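Local coordinates for protein hydrolase, alpha/beta hydrolase FOLD family (Staphylococcus aureus, PDB 2XMZ) that probably catalyses formation of 2-succinyl-6-hydroxy-2,4-cyclohexadiene-1-carboxylate in menaquinone biosynthesis, as the MenH synthase of this bacterium, at residues K7-F21 and I36-I48. Numbering follows the deposited sequence. Where two conformers were deposited one is given.
Sequences KFYEANVETNQVLVF and IEKFTDNYHVITI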
ATOM      1  N   LYS A   7      10.670   9.015  -5.002  1.00 29.34           N
ATOM      2  CA  LYS A   7      11.623   8.873  -6.105  1.00 29.53           C
ATOM      3  C   LYS A   7      10.865   8.804  -7.442  1.00 28.34           C
ATOM      4  O   LYS A   7       9.794   8.198  -7.540  1.00 26.71           O
ATOM      5  CB  LYS A   7      12.520   7.646  -5.902  1.00 30.16           C
ATOM      6  CG  LYS A   7      13.328   7.652  -4.563  1.00 33.32           C
ATOM      7  CD  LYS A   7      13.687   6.235  -4.116  0.50 33.95           C
ATOM      8  CE  LYS A   7      14.324   6.205  -2.728  0.50 35.86           C
ATOM      9  NZ  LYS A   7      15.690   6.787  -2.723  0.50 36.91           N
ATOM     10  N   PHE A   8      11.412   9.465  -8.456  1.00 28.19           N
ATOM     11  CA  PHE A   8      10.806   9.493  -9.780  1.00 27.93           C
ATOM     12  C   PHE A   8      11.768   8.799 -10.715  1.00 28.31           C
ATOM     13  O   PHE A   8      12.974   9.120 -10.752  1.00 29.25           O
ATOM     14  CB  PHE A   8      10.576  10.937 -10.253  1.00 28.82           C
ATOM     15  CG  PHE A   8       9.866  11.036 -11.568  1.00 28.69           C
ATOM     16  CD1 PHE A   8       8.485  11.183 -11.610  1.00 27.58           C
ATOM     17  CD2 PHE A   8      10.572  10.971 -12.769  1.00 29.62           C
ATOM     18  CE1 PHE A   8       7.810  11.273 -12.820  1.00 28.52           C
ATOM     19  CE2 PHE A   8       9.898  11.055 -13.999  1.00 29.50           C
ATOM     20  CZ  PHE A   8       8.522  11.209 -14.019  1.00 29.15           C
ATOM     21  N   TYR A   9      11.226   7.847 -11.457  1.00 27.44           N
ATOM     22  CA  TYR A   9      11.976   7.077 -12.425  1.00 29.00           C
ATOM     23  C   TYR A   9      11.412   7.405 -13.796  1.00 29.80           C
ATOM     24  O   TYR A   9      10.275   7.042 -14.102  1.00 28.78           O
ATOM     25  CB  TYR A   9      11.843   5.578 -12.119  1.00 27.69           C
ATOM     26  CG  TYR A   9      12.328   5.201 -10.733  1.00 28.81           C
ATOM     27  CD1 TYR A   9      13.665   4.822 -10.521  1.00 30.74           C
ATOM     28  CD2 TYR A   9      11.461   5.223  -9.633  1.00 27.37           C
ATOM     29  CE1 TYR A   9      14.115   4.472  -9.261  1.00 31.47           C
ATOM     30  CE2 TYR A   9      11.913   4.880  -8.348  1.00 28.69           C
ATOM     31  CZ  TYR A   9      13.240   4.501  -8.182  1.00 30.85           C
ATOM     32  OH  TYR A   9      13.705   4.145  -6.944  1.00 32.75           O
ATOM     33  N   GLU A  10      12.195   8.121 -14.602  1.00 31.50           N
ATOM     34  CA  GLU A  10      11.785   8.485 -15.951  1.00 33.07           C
ATOM     35  C   GLU A  10      11.565   7.235 -16.804  1.00 32.67           C
ATOM     36  O   GLU A  10      12.407   6.334 -16.824  1.00 33.02           O
ATOM     37  CB  GLU A  10      12.853   9.361 -16.626  1.00 35.68           C
ATOM     38  CG  GLU A  10      12.645  10.875 -16.514  1.00 41.03           C
ATOM     39  CD  GLU A  10      11.621  11.454 -17.520  1.00 45.34           C
ATOM     40  OE1 GLU A  10      11.815  11.331 -18.759  1.00 47.61           O
ATOM     41  OE2 GLU A  10      10.627  12.063 -17.057  1.00 47.20           O
ATOM     42  N   ALA A  11      10.432   7.187 -17.498  1.00 31.78           N
ATOM     43  CA  ALA A  11      10.193   6.162 -18.518  1.00 32.82           C
ATOM     44  C   ALA A  11      11.257   6.166 -19.632  1.00 34.68           C
ATOM     45  O   ALA A  11      11.802   7.214 -19.990  1.00 34.51           O
ATOM     46  CB  ALA A  11       8.807   6.328 -19.126  1.00 32.79           C
ATOM     47  N   ASN A  12      11.524   4.984 -20.189  1.00 35.88           N
ATOM     48  CA  ASN A  12      12.528   4.845 -21.222  1.00 38.87           C
ATOM     49  C   ASN A  12      12.032   5.480 -22.506  1.00 39.52           C
ATOM     50  O   ASN A  12      12.815   5.788 -23.386  1.00 41.02           O
ATOM     51  CB  ASN A  12      12.899   3.379 -21.435  1.00 40.36           C
ATOM     52  CG  ASN A  12      13.592   2.771 -20.226  1.00 42.30           C
ATOM     53  OD1 ASN A  12      14.131   3.485 -19.363  1.00 43.29           O
ATOM     54  ND2 ASN A  12      13.586   1.444 -20.157  1.00 45.06           N
ATOM     55  N   VAL A  13      10.720   5.704 -22.573  1.00 38.39           N
ATOM     56  CA  VAL A  13      10.088   6.314 -23.741  1.00 39.70           C
ATOM     57  C   VAL A  13       9.224   7.512 -23.325  1.00 38.43           C
ATOM     58  O   VAL A  13       8.955   7.693 -22.141  1.00 36.82           O
ATOM     59  CB  VAL A  13       9.256   5.268 -24.552  1.00 40.41           C
ATOM     60  CG1 VAL A  13      10.169   4.162 -25.103  1.00 41.31           C
ATOM     61  CG2 VAL A  13       8.116   4.684 -23.701  1.00 38.69           C
ATOM     62  N   GLU A  14       8.819   8.339 -24.288  1.00 39.71           N
ATOM     63  CA  GLU A  14       7.845   9.408 -24.017  1.00 39.04           C
ATOM     64  C   GLU A  14       6.515   8.817 -23.622  1.00 38.25           C
ATOM     65  O   GLU A  14       5.993   7.918 -24.282  1.00 38.92           O
ATOM     66  CB  GLU A  14       7.605  10.309 -25.232  1.00 41.02           C
ATOM     67  CG  GLU A  14       8.776  11.216 -25.592  0.50 41.67           C
ATOM     68  CD  GLU A  14       9.045  12.327 -24.569  0.50 40.49           C
ATOM     69  OE1 GLU A  14      10.225  12.828 -24.528  0.50 38.74           O
ATOM     70  OE2 GLU A  14       8.089  12.697 -23.816  0.50 40.55           O
ATOM     71  N   THR A  15       5.945   9.338 -22.551  1.00 36.63           N
ATOM     72  CA  THR A  15       4.641   8.863 -22.141  1.00 36.13           C
ATOM     73  C   THR A  15       3.976   9.827 -21.175  1.00 35.30           C
ATOM     74  O   THR A  15       4.645  10.536 -20.418  1.00 34.37           O
ATOM     75  CB  THR A  15       4.722   7.438 -21.529  1.00 34.58           C
ATOM     76  OG1 THR A  15       3.420   7.040 -21.101  1.00 35.32           O
ATOM     77  CG2 THR A  15       5.695   7.392 -20.333  1.00 33.46           C
ATOM     78  N   ASN A  16       2.650   9.841 -21.207  1.00 35.94           N
ATOM     79  CA  ASN A  16       1.888  10.624 -20.248  1.00 35.80           C
ATOM     80  C   ASN A  16       1.418   9.839 -19.047  1.00 33.48           C
ATOM     81  O   ASN A  16       0.658  10.359 -18.229  1.00 33.47           O
ATOM     82  CB  ASN A  16       0.708  11.316 -20.927  1.00 37.24           C
ATOM     83  CG  ASN A  16       0.853  12.825 -20.916  1.00 41.82           C
ATOM     84  OD1 ASN A  16       1.668  13.406 -21.664  1.00 42.29           O
ATOM     85  ND2 ASN A  16       0.075  13.477 -20.049  1.00 43.24           N
ATOM     86  N   GLN A  17       1.873   8.589 -18.949  1.00 32.50           N
ATOM     87  CA  GLN A  17       1.447   7.669 -17.905  1.00 29.95           C
ATOM     88  C   GLN A  17       2.439   7.663 -16.739  1.00 29.02           C
ATOM     89  O   GLN A  17       3.652   7.497 -16.934  1.00 27.93           O
ATOM     90  CB  GLN A  17       1.223   6.247 -18.452  1.00 30.24           C
ATOM     91  CG  GLN A  17       0.222   6.129 -19.616  0.50 30.92           C
ATOM     92  CD  GLN A  17      -1.233   6.335 -19.212  0.50 29.47           C
ATOM     93  OE1 GLN A  17      -1.938   7.152 -19.808  0.50 31.13           O
ATOM     94  NE2 GLN A  17      -1.693   5.582 -18.222  0.50 25.97           N
ATOM     95  N   VAL A  18       1.920   7.883 -15.534  1.00 27.56           N
ATOM     96  CA  VAL A  18       2.755   7.831 -14.345  1.00 27.11           C
ATOM     97  C   VAL A  18       2.129   6.836 -13.381  1.00 26.31           C
ATOM     98  O   VAL A  18       0.936   6.930 -13.078  1.00 27.34           O
ATOM     99  CB  VAL A  18       2.913   9.217 -13.689  1.00 27.20           C
ATOM    100  CG1 VAL A  18       3.848   9.134 -12.471  1.00 26.82           C
ATOM    101  CG2 VAL A  18       3.455  10.214 -14.686  1.00 29.41           C
ATOM    102  N   LEU A  19       2.919   5.859 -12.945  1.00 25.60           N
ATOM    103  CA  LEU A  19       2.458   4.848 -12.002  1.00 25.59           C
ATOM    104  C   LEU A  19       3.098   5.125 -10.642  1.00 24.05           C
ATOM    105  O   LEU A  19       4.326   5.171 -10.532  1.00 24.20           O
ATOM    106  CB  LEU A  19       2.821   3.447 -12.532  1.00 26.21           C
ATOM    107  CG  LEU A  19       2.552   2.205 -11.680  1.00 28.32           C
ATOM    108  CD1 LEU A  19       1.088   2.030 -11.294  1.00 28.68           C
ATOM    109  CD2 LEU A  19       3.059   0.953 -12.410  1.00 30.96           C
ATOM    110  N   VAL A  20       2.256   5.332  -9.629  1.00 22.82           N
ATOM    111  CA  VAL A  20       2.686   5.795  -8.319  1.00 21.79           C
ATOM    112  C   VAL A  20       2.484   4.655  -7.332  1.00 21.56           C
ATOM    113  O   VAL A  20       1.352   4.204  -7.128  1.00 21.00           O
ATOM    114  CB  VAL A  20       1.901   7.039  -7.853  1.00 21.87           C
ATOM    115  CG1 VAL A  20       2.403   7.521  -6.491  1.00 22.83           C
ATOM    116  CG2 VAL A  20       2.003   8.195  -8.898  1.00 23.42           C
ATOM    117  N   PHE A  21       3.594   4.192  -6.737  1.00 20.48           N
ATOM    118  CA  PHE A  21       3.562   3.050  -5.818  1.00 20.22           C
ATOM    119  C   PHE A  21       3.595   3.479  -4.365  1.00 19.41           C
ATOM    120  O   PHE A  21       4.507   4.219  -3.941  1.00 18.69           O
ATOM    121  CB  PHE A  21       4.765   2.129  -6.033  1.00 20.39           C
ATOM    122  CG  PHE A  21       4.667   1.280  -7.253  1.00 23.07           C
ATOM    123  CD1 PHE A  21       4.010   0.062  -7.211  1.00 22.75           C
ATOM    124  CD2 PHE A  21       5.267   1.685  -8.442  1.00 25.00           C
ATOM    125  CE1 PHE A  21       3.919  -0.742  -8.346  1.00 26.69           C
ATOM    126  CE2 PHE A  21       5.220   0.872  -9.576  1.00 27.80           C
ATOM    127  CZ  PHE A  21       4.529  -0.332  -9.536  1.00 26.71           C
ATOM    128  N   ILE A  36      10.404  -1.894 -10.695  1.00 29.85           N
ATOM    129  CA  ILE A  36      10.503  -0.583 -11.330  1.00 29.92           C
ATOM    130  C   ILE A  36      10.828  -0.697 -12.822  1.00 31.54           C
ATOM    131  O   ILE A  36      10.120  -0.116 -13.650  1.00 31.32           O
ATOM    132  CB  ILE A  36      11.568   0.314 -10.622  1.00 29.21           C
ATOM    133  CG1 ILE A  36      11.240   0.507  -9.133  1.00 28.45           C
ATOM    134  CG2 ILE A  36      11.762   1.651 -11.341  1.00 29.77           C
ATOM    135  CD1 ILE A  36       9.800   0.769  -8.805  1.00 26.07           C
ATOM    136  N   GLU A  37      11.877  -1.452 -13.146  1.00 33.61           N
ATOM    137  CA  GLU A  37      12.330  -1.610 -14.533  1.00 35.89           C
ATOM    138  C   GLU A  37      11.292  -2.276 -15.428  1.00 36.39           C
ATOM    139  O   GLU A  37      11.228  -1.985 -16.618  1.00 37.07           O
ATOM    140  CB  GLU A  37      13.652  -2.360 -14.597  1.00 38.30           C
ATOM    141  CG  GLU A  37      14.824  -1.513 -14.166  1.00 40.65           C
ATOM    142  CD  GLU A  37      16.144  -2.033 -14.683  1.00 47.29           C
ATOM    143  OE1 GLU A  37      16.308  -2.138 -15.920  1.00 51.11           O
ATOM    144  OE2 GLU A  37      17.028  -2.331 -13.853  1.00 50.21           O
ATOM    145  N   LYS A  38      10.464  -3.140 -14.854  1.00 36.06           N
ATOM    146  CA  LYS A  38       9.399  -3.778 -15.626  1.00 37.57           C
ATOM    147  C   LYS A  38       8.369  -2.735 -16.083  1.00 36.21           C
ATOM    148  O   LYS A  38       7.719  -2.917 -17.105  1.00 36.90           O
ATOM    149  CB  LYS A  38       8.712  -4.912 -14.837  1.00 37.88           C
ATOM    150  CG  LYS A  38       9.677  -5.847 -14.091  0.50 39.74           C
ATOM    151  CD  LYS A  38      10.323  -6.878 -15.003  0.50 42.87           C
ATOM    152  CE  LYS A  38      11.549  -7.491 -14.333  0.50 44.52           C
ATOM    153  NZ  LYS A  38      11.356  -7.650 -12.859  0.50 42.35           N
ATOM    154  N   PHE A  39       8.243  -1.633 -15.342  1.00 34.23           N
ATOM    155  CA  PHE A  39       7.284  -0.583 -15.710  1.00 33.42           C
ATOM    156  C   PHE A  39       7.874   0.612 -16.460  1.00 33.80           C
ATOM    157  O   PHE A  39       7.221   1.149 -17.355  1.00 34.08           O
ATOM    158  CB  PHE A  39       6.420  -0.172 -14.511  1.00 32.16           C
ATOM    159  CG  PHE A  39       5.652  -1.329 -13.917  1.00 31.30           C
ATOM    160  CD1 PHE A  39       4.499  -1.802 -14.531  1.00 31.92           C
ATOM    161  CD2 PHE A  39       6.121  -1.983 -12.791  1.00 31.09           C
ATOM    162  CE1 PHE A  39       3.814  -2.898 -14.022  1.00 32.18           C
ATOM    163  CE2 PHE A  39       5.429  -3.076 -12.252  1.00 32.34           C
ATOM    164  CZ  PHE A  39       4.276  -3.538 -12.882  1.00 31.98           C
ATOM    165  N   THR A  40       9.110   0.996 -16.146  1.00 33.51           N
ATOM    166  CA  THR A  40       9.742   2.147 -16.802  1.00 34.71           C
ATOM    167  C   THR A  40       9.942   1.965 -18.322  1.00 36.79           C
ATOM    168  O   THR A  40      10.128   2.936 -19.053  1.00 37.14           O
ATOM    169  CB  THR A  40      11.061   2.561 -16.125  1.00 34.79           C
ATOM    170  OG1 THR A  40      11.949   1.437 -16.075  1.00 36.19           O
ATOM    171  CG2 THR A  40      10.787   3.075 -14.696  1.00 32.78           C
ATOM    172  N   ASP A  41       9.883   0.721 -18.787  1.00 38.45           N
ATOM    173  CA  ASP A  41       9.853   0.426 -20.217  1.00 40.97           C
ATOM    174  C   ASP A  41       8.802   1.274 -20.949  1.00 40.49           C
ATOM    175  O   ASP A  41       9.039   1.734 -22.066  1.00 41.68           O
ATOM    176  CB  ASP A  41       9.555  -1.063 -20.450  1.00 42.63           C
ATOM    177  CG  ASP A  41      10.782  -1.960 -20.294  1.00 45.91           C
ATOM    178  OD1 ASP A  41      11.912  -1.462 -20.027  1.00 46.49           O
ATOM    179  OD2 ASP A  41      10.597  -3.192 -20.446  1.00 48.61           O
ATOM    180  N   ASN A  42       7.650   1.472 -20.309  1.00 38.96           N
ATOM    181  CA  ASN A  42       6.503   2.156 -20.918  1.00 38.80           C
ATOM    182  C   ASN A  42       5.842   3.213 -20.029  1.00 36.06           C
ATOM    183  O   ASN A  42       4.947   3.927 -20.479  1.00 36.05           O
ATOM    184  CB  ASN A  42       5.433   1.129 -21.324  1.00 39.95           C
ATOM    185  CG  ASN A  42       5.902   0.179 -22.424  1.00 44.84           C
ATOM    186  OD1 ASN A  42       6.077  -1.019 -22.186  1.00 49.19           O
ATOM    187  ND2 ASN A  42       6.103   0.709 -23.633  1.00 46.55           N
ATOM    188  N   TYR A  43       6.245   3.286 -18.762  1.00 33.77           N
ATOM    189  CA  TYR A  43       5.564   4.145 -17.784  1.00 31.01           C
ATOM    190  C   TYR A  43       6.565   4.908 -16.918  1.00 29.49           C
ATOM    191  O   TYR A  43       7.590   4.361 -16.519  1.00 28.80           O
ATOM    192  CB  TYR A  43       4.599   3.310 -16.892  1.00 30.70           C
ATOM    193  CG  TYR A  43       3.626   2.455 -17.694  1.00 33.13           C
ATOM    194  CD1 TYR A  43       2.398   2.958 -18.105  1.00 36.07           C
ATOM    195  CD2 TYR A  43       3.956   1.150 -18.074  1.00 35.06           C
ATOM    196  CE1 TYR A  43       1.514   2.181 -18.878  1.00 37.41           C
ATOM    197  CE2 TYR A  43       3.080   0.369 -18.827  1.00 39.18           C
ATOM    198  CZ  TYR A  43       1.863   0.890 -19.230  1.00 39.07           C
ATOM    199  OH  TYR A  43       1.012   0.111 -19.985  1.00 41.47           O
ATOM    200  N   HIS A  44       6.273   6.176 -16.642  1.00 28.05           N
ATOM    201  CA  HIS A  44       6.974   6.888 -15.577  1.00 26.64           C
ATOM    202  C   HIS A  44       6.583   6.227 -14.263  1.00 25.05           C
ATOM    203  O   HIS A  44       5.433   5.828 -14.081  1.00 23.56           O
ATOM    204  CB  HIS A  44       6.592   8.363 -15.533  1.00 26.13           C
ATOM    205  CG  HIS A  44       6.943   9.115 -16.778  1.00 27.23           C
ATOM    206  ND1 HIS A  44       8.241   9.327 -17.179  1.00 28.07           N
ATOM    207  CD2 HIS A  44       6.155   9.724 -17.698  1.00 25.86           C
ATOM    208  CE1 HIS A  44       8.241  10.030 -18.300  1.00 29.05           C
ATOM    209  NE2 HIS A  44       6.988  10.286 -18.634  1.00 28.65           N
ATOM    210  N   VAL A  45       7.541   6.105 -13.355  1.00 24.66           N
ATOM    211  CA  VAL A  45       7.255   5.469 -12.059  1.00 23.61           C
ATOM    212  C   VAL A  45       7.666   6.385 -10.926  1.00 23.11           C
ATOM    213  O   VAL A  45       8.765   6.941 -10.941  1.00 24.47           O
ATOM    214  CB  VAL A  45       7.952   4.076 -11.889  1.00 24.01           C
ATOM    215  CG1 VAL A  45       7.766   3.548 -10.449  1.00 22.59           C
ATOM    216  CG2 VAL A  45       7.440   3.059 -12.923  1.00 22.96           C
ATOM    217  N   ILE A  46       6.771   6.520  -9.944  1.00 21.98           N
ATOM    218  CA  ILE A  46       7.062   7.209  -8.706  1.00 21.35           C
ATOM    219  C   ILE A  46       6.868   6.231  -7.555  1.00 20.76           C
ATOM    220  O   ILE A  46       5.911   5.463  -7.517  1.00 20.31           O
ATOM    221  CB  ILE A  46       6.130   8.424  -8.469  1.00 21.13           C
ATOM    222  CG1 ILE A  46       6.363   9.487  -9.541  1.00 24.79           C
ATOM    223  CG2 ILE A  46       6.358   9.037  -7.070  1.00 21.07           C
ATOM    224  CD1 ILE A  46       5.288  10.572  -9.560  1.00 26.43           C
ATOM    225  N   THR A  47       7.796   6.259  -6.610  1.00 21.27           N
ATOM    226  CA  THR A  47       7.588   5.539  -5.376  1.00 20.07           C
ATOM    227  C   THR A  47       7.567   6.593  -4.306  1.00 21.04           C
ATOM    228  O   THR A  47       8.315   7.572  -4.397  1.00 22.84           O
ATOM    229  CB  THR A  47       8.702   4.513  -5.105  1.00 20.71           C
ATOM    230  OG1 THR A  47       9.959   5.171  -5.045  1.00 19.91           O
ATOM    231  CG2 THR A  47       8.721   3.412  -6.189  1.00 21.42           C
ATOM    232  N   ILE A  48       6.712   6.390  -3.304  1.00 23.62           N
ATOM    233  CA  ILE A  48       6.583   7.304  -2.183  1.00 23.73           C
ATOM    234  C   ILE A  48       6.676   6.495  -0.880  1.00 23.09           C
ATOM    235  O   ILE A  48       5.973   5.489  -0.693  1.00 22.93           O
ATOM    236  CB  ILE A  48       5.239   8.065  -2.211  1.00 22.98           C
ATOM    237  CG1 ILE A  48       5.057   8.805  -3.547  1.00 23.40           C
ATOM    238  CG2 ILE A  48       5.154   9.063  -1.028  1.00 24.02           C
ATOM    239  CD1 ILE A  48       3.608   9.378  -3.742  1.00 21.05           C
TER
HETATM  240  O   HOH W   1      12.215   3.600  -5.010  1.00 19.49           O
HETATM  241  O   HOH W   2      12.896  -0.371 -17.852  1.00 36.02           O
HETATM  242  O   HOH W   3       7.514  11.501 -21.363  1.00 28.17           O
HETATM  243  O   HOH W   4       6.284   2.865  -2.108  1.00 14.65           O
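L19 and V45 sit abreast on neighbouring parallel strands of the alpha/beta-hydrolase sheet, where strand 44-48 is inserted between 17-22 and the antiparallel outermost strand 6-9. The strand-helix-strand passage from 17-22 through helix 36-40 to 44-48 is a beta-alpha-beta unit. The contact is tightly packed on both faces of the sheet, one of them covered by helix 36-40. There L19 puts CD2 over one face of the F39 ring, 3.8 Å from F39 CD1, and helix 252-266 also packs on F39. The F21 ring takes V45 CG1 at its edge, 3.7 Å from F21 CD2. Nearer the outermost strand, I36 lays CG2 over a face of the Y9 ring, 3.6 Å from Y9 CG. On the other face of the sheet, I46 CD1 reaches V18 CG1 while I46 CG1 meets F8 CD1.

Toward solvent, loop 10-16 faces residues 37-41 with a water between them: it donates to E37 O and D41 OD1, accepts from T40 OG1 and is held weakly by N12 ND2. At the border lies buried H44, on the V18 and I46 face. Its CG is anti to the carbonyl carbon (chi1 -62°), bringing the ring against A11 and T15; A11 CB and T15 CG2 both make CH-pi contacts over the same face. H44 NE2 gives T15 O a weak, bent hydrogen bond of 3.0 Å, 123° at the hydrogen.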